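Local coordinates for protein endo-pectate lyase (Erwinia chrysanthemi, PDB 3B4N) that probably depolymerises polygalacturonate and methyl-esterified pectins by endo-acting, calcium-dependent eliminative cleavage of the galacturonan chain, at residues A[263-268]-A[288-293]. Sequence-based numbering, arbitrary orientation.
Sequences PRFLTV and GDVATI
With CG of Asp289 set beside its own backbone N (chi1 -62°), the carboxylate swings across to residues 263-268, and a similar first torsion in Phe265 (chi1 -55°) brings one edge of its ring to Val290. These two groups open a worked example of how successive coils of a right-handed parallel beta-helix are joined: strands 264-268 and 290-293 run parallel, their axes 4.7 Å apart. Asp289 OD1 accepts the amide of Arg264 at 2.8 Å from OD1 to N, which approaches from above the carboxylate plane. The carboxylate stands at the start of a row of bonds in which backbone carbonyls are the acceptors further along. Arg264 O takes Val290 N, Val290 O takes Leu266 N, Leu266 O takes Thr292 N at 2.7 Å with a nearly straight N-H...O angle of 176°, and Thr292 O takes Val268 N. On the Phe265 face, CD2 lies 3.8 Å from Val290 CB, which sits in the ring plane at its edge. On the other face Leu266 CB lies 4.2 Å from Ala291 CB, while Val268 and Ile293 run alongside one another, with Val268 CB 4.1 Å from Ile293 CG2. The buried Asp289 keeps its second oxygen occupied: OD2 bonds to Asn284 N and to Ser253 OG, which Arg264 NH1 shares. The extended Arg264 chain runs beside Asp289 before its end turns from residues 288-293 to the carbonyls of Asn229 and Ser230; Arg264 NH1 and Asp289 OD2, 5.0 Å apart and not in contact, may still attract weakly. Strand 233-238 flanks 264-268 through backbone bonds of Phe265 and Thr267, strand 334-336 receives Val290, Thr292 and Ile293 beyond the second strand, and inside the coil Leu266 and Ala291 rest on Ala281 and Val283 of strand 276-284.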
ATOM      1  N   PRO A 263     -12.317 -18.099  -7.159  1.00 13.27           N
ATOM      2  CA  PRO A 263     -11.009 -17.512  -7.461  1.00 12.04           C
ATOM      3  C   PRO A 263     -10.783 -16.181  -6.766  1.00 10.77           C
ATOM      4  O   PRO A 263     -11.735 -15.477  -6.435  1.00 11.70           O
ATOM      5  CB  PRO A 263     -11.060 -17.340  -8.970  1.00 12.11           C
ATOM      6  CG  PRO A 263     -12.505 -16.961  -9.193  1.00 13.12           C
ATOM      7  CD  PRO A 263     -13.252 -17.916  -8.285  1.00 13.84           C
ATOM      8  N   ARG A 264      -9.517 -15.858  -6.525  1.00  9.41           N
ATOM      9  CA  ARG A 264      -9.154 -14.570  -5.937  1.00  9.44           C
ATOM     10  C   ARG A 264      -8.234 -13.901  -6.951  1.00  9.99           C
ATOM     11  O   ARG A 264      -7.360 -14.546  -7.537  1.00 10.51           O
ATOM     12  CB  ARG A 264      -8.444 -14.756  -4.602  1.00  8.26           C
ATOM     13  CG  ARG A 264      -9.320 -15.445  -3.580  1.00  9.73           C
ATOM     14  CD  ARG A 264      -8.710 -15.382  -2.207  1.00 10.04           C
ATOM     15  NE  ARG A 264      -9.557 -16.019  -1.203  1.00  9.90           N
ATOM     16  CZ  ARG A 264      -9.259 -17.159  -0.586  1.00 10.36           C
ATOM     17  NH1 ARG A 264      -8.137 -17.806  -0.871  1.00 10.60           N
ATOM     18  NH2 ARG A 264     -10.064 -17.632   0.351  1.00 12.38           N
ATOM     19  N   PHE A 265      -8.431 -12.606  -7.161  1.00  8.42           N
ATOM     20  CA  PHE A 265      -7.649 -11.891  -8.144  1.00  7.91           C
ATOM     21  C   PHE A 265      -6.843 -10.743  -7.599  1.00  6.85           C
ATOM     22  O   PHE A 265      -7.261 -10.062  -6.666  1.00  7.92           O
ATOM     23  CB  PHE A 265      -8.559 -11.349  -9.246  1.00  8.52           C
ATOM     24  CG  PHE A 265      -9.408 -12.392  -9.896  1.00  9.99           C
ATOM     25  CD1 PHE A 265     -10.756 -12.502  -9.579  1.00 12.17           C
ATOM     26  CD2 PHE A 265      -8.860 -13.259 -10.834  1.00 10.58           C
ATOM     27  CE1 PHE A 265     -11.555 -13.467 -10.195  1.00 12.61           C
ATOM     28  CE2 PHE A 265      -9.648 -14.223 -11.452  1.00 11.27           C
ATOM     29  CZ  PHE A 265     -10.996 -14.325 -11.133  1.00 12.98           C
ATOM     30  N   LEU A 266      -5.678 -10.545  -8.192  1.00  7.71           N
ATOM     31  CA  LEU A 266      -4.824  -9.424  -7.840  1.00  7.55           C
ATOM     32  C   LEU A 266      -4.546  -8.667  -9.136  1.00  8.62           C
ATOM     33  O   LEU A 266      -4.214  -9.271 -10.160  1.00 11.17           O
ATOM     34  CB  LEU A 266      -3.498  -9.891  -7.237  1.00  9.14           C
ATOM     35  CG  LEU A 266      -2.452  -8.774  -7.091  1.00  9.62           C
ATOM     36  CD1 LEU A 266      -2.900  -7.789  -6.011  1.00 10.89           C
ATOM     37  CD2 LEU A 266      -1.093  -9.371  -6.751  1.00  9.71           C
ATOM     38  N   THR A 267      -4.706  -7.352  -9.093  1.00  8.29           N
ATOM     39  CA  THR A 267      -4.414  -6.499 -10.241  1.00  9.83           C
ATOM     40  C   THR A 267      -3.462  -5.417  -9.758  1.00  9.30           C
ATOM     41  O   THR A 267      -3.867  -4.536  -9.004  1.00  9.88           O
ATOM     42  CB  THR A 267      -5.670  -5.800 -10.786  1.00 12.26           C
ATOM     43  OG1 THR A 267      -6.626  -6.784 -11.191  1.00 14.77           O
ATOM     44  CG2 THR A 267      -5.315  -4.923 -11.992  1.00 13.32           C
ATOM     45  N   VAL A 268      -2.200  -5.505 -10.160  1.00  9.12           N
ATOM     46  CA  VAL A 268      -1.212  -4.496  -9.804  1.00  8.93           C
ATOM     47  C   VAL A 268      -0.869  -3.712 -11.066  1.00  8.75           C
ATOM     48  O   VAL A 268      -0.476  -4.300 -12.080  1.00  9.93           O
ATOM     49  CB  VAL A 268       0.099  -5.118  -9.257  1.00  8.97           C
ATOM     50  CG1 VAL A 268       1.133  -4.015  -8.999  1.00  9.98           C
ATOM     51  CG2 VAL A 268      -0.173  -5.873  -7.974  1.00 10.24           C
ATOM     52  N   GLY A 288      -8.172 -21.305  -9.102  1.00 11.63           N
ATOM     53  CA  GLY A 288      -8.392 -20.371 -10.194  1.00 12.07           C
ATOM     54  C   GLY A 288      -7.933 -18.943  -9.984  1.00 10.84           C
ATOM     55  O   GLY A 288      -8.317 -18.060 -10.752  1.00 11.70           O
ATOM     56  N   ASP A 289      -7.119 -18.709  -8.960  1.00 11.32           N
ATOM     57  CA  ASP A 289      -6.621 -17.358  -8.693  1.00 10.34           C
ATOM     58  C   ASP A 289      -5.777 -16.845  -9.848  1.00 10.73           C
ATOM     59  O   ASP A 289      -5.053 -17.606 -10.490  1.00 10.86           O
ATOM     60  CB  ASP A 289      -5.713 -17.327  -7.470  1.00 10.80           C
ATOM     61  CG  ASP A 289      -6.399 -17.745  -6.194  1.00  9.79           C
ATOM     62  OD1 ASP A 289      -7.643 -17.915  -6.156  1.00 10.64           O
ATOM     63  OD2 ASP A 289      -5.659 -17.895  -5.208  1.00 10.61           O
ATOM     64  N   VAL A 290      -5.841 -15.545 -10.101  1.00 10.48           N
ATOM     65  CA  VAL A 290      -5.013 -14.969 -11.152  1.00 11.01           C
ATOM     66  C   VAL A 290      -4.441 -13.639 -10.702  1.00 10.49           C
ATOM     67  O   VAL A 290      -5.187 -12.756 -10.268  1.00 10.17           O
ATOM     68  CB  VAL A 290      -5.793 -14.715 -12.449  1.00  9.71           C
ATOM     69  CG1 VAL A 290      -4.822 -14.191 -13.525  1.00 10.18           C
ATOM     70  CG2 VAL A 290      -6.467 -16.000 -12.924  1.00 10.70           C
ATOM     71  N   ALA A 291      -3.120 -13.508 -10.781  1.00  9.12           N
ATOM     72  CA  ALA A 291      -2.442 -12.262 -10.429  1.00  8.80           C
ATOM     73  C   ALA A 291      -2.017 -11.615 -11.737  1.00 10.37           C
ATOM     74  O   ALA A 291      -1.296 -12.216 -12.519  1.00  9.76           O
ATOM     75  CB  ALA A 291      -1.222 -12.539  -9.574  1.00  8.82           C
ATOM     76  N   THR A 292      -2.479 -10.392 -11.974  1.00  9.37           N
ATOM     77  CA  THR A 292      -2.146  -9.648 -13.187  1.00 10.33           C
ATOM     78  C   THR A 292      -1.285  -8.487 -12.705  1.00 10.45           C
ATOM     79  O   THR A 292      -1.779  -7.585 -12.033  1.00 12.11           O
ATOM     80  CB  THR A 292      -3.435  -9.170 -13.871  1.00 12.45           C
ATOM     81  OG1 THR A 292      -4.212 -10.320 -14.242  1.00 13.56           O
ATOM     82  CG2 THR A 292      -3.124  -8.357 -15.117  1.00 14.73           C
ATOM     83  N   ILE A 293      -0.004  -8.517 -13.070  1.00  9.52           N
ATOM     84  CA  ILE A 293       0.978  -7.542 -12.595  1.00  9.92           C
ATOM     85  C   ILE A 293       1.811  -6.819 -13.652  1.00 11.41           C
ATOM     86  O   ILE A 293       2.357  -7.447 -14.559  1.00 12.53           O
ATOM     87  CB  ILE A 293       1.991  -8.253 -11.655  1.00 10.94           C
ATOM     88  CG1 ILE A 293       1.257  -8.896 -10.484  1.00 11.17           C
ATOM     89  CG2 ILE A 293       3.050  -7.278 -11.156  1.00 11.55           C
ATOM     90  CD1 ILE A 293       2.141  -9.794  -9.641  1.00 14.27           C
TER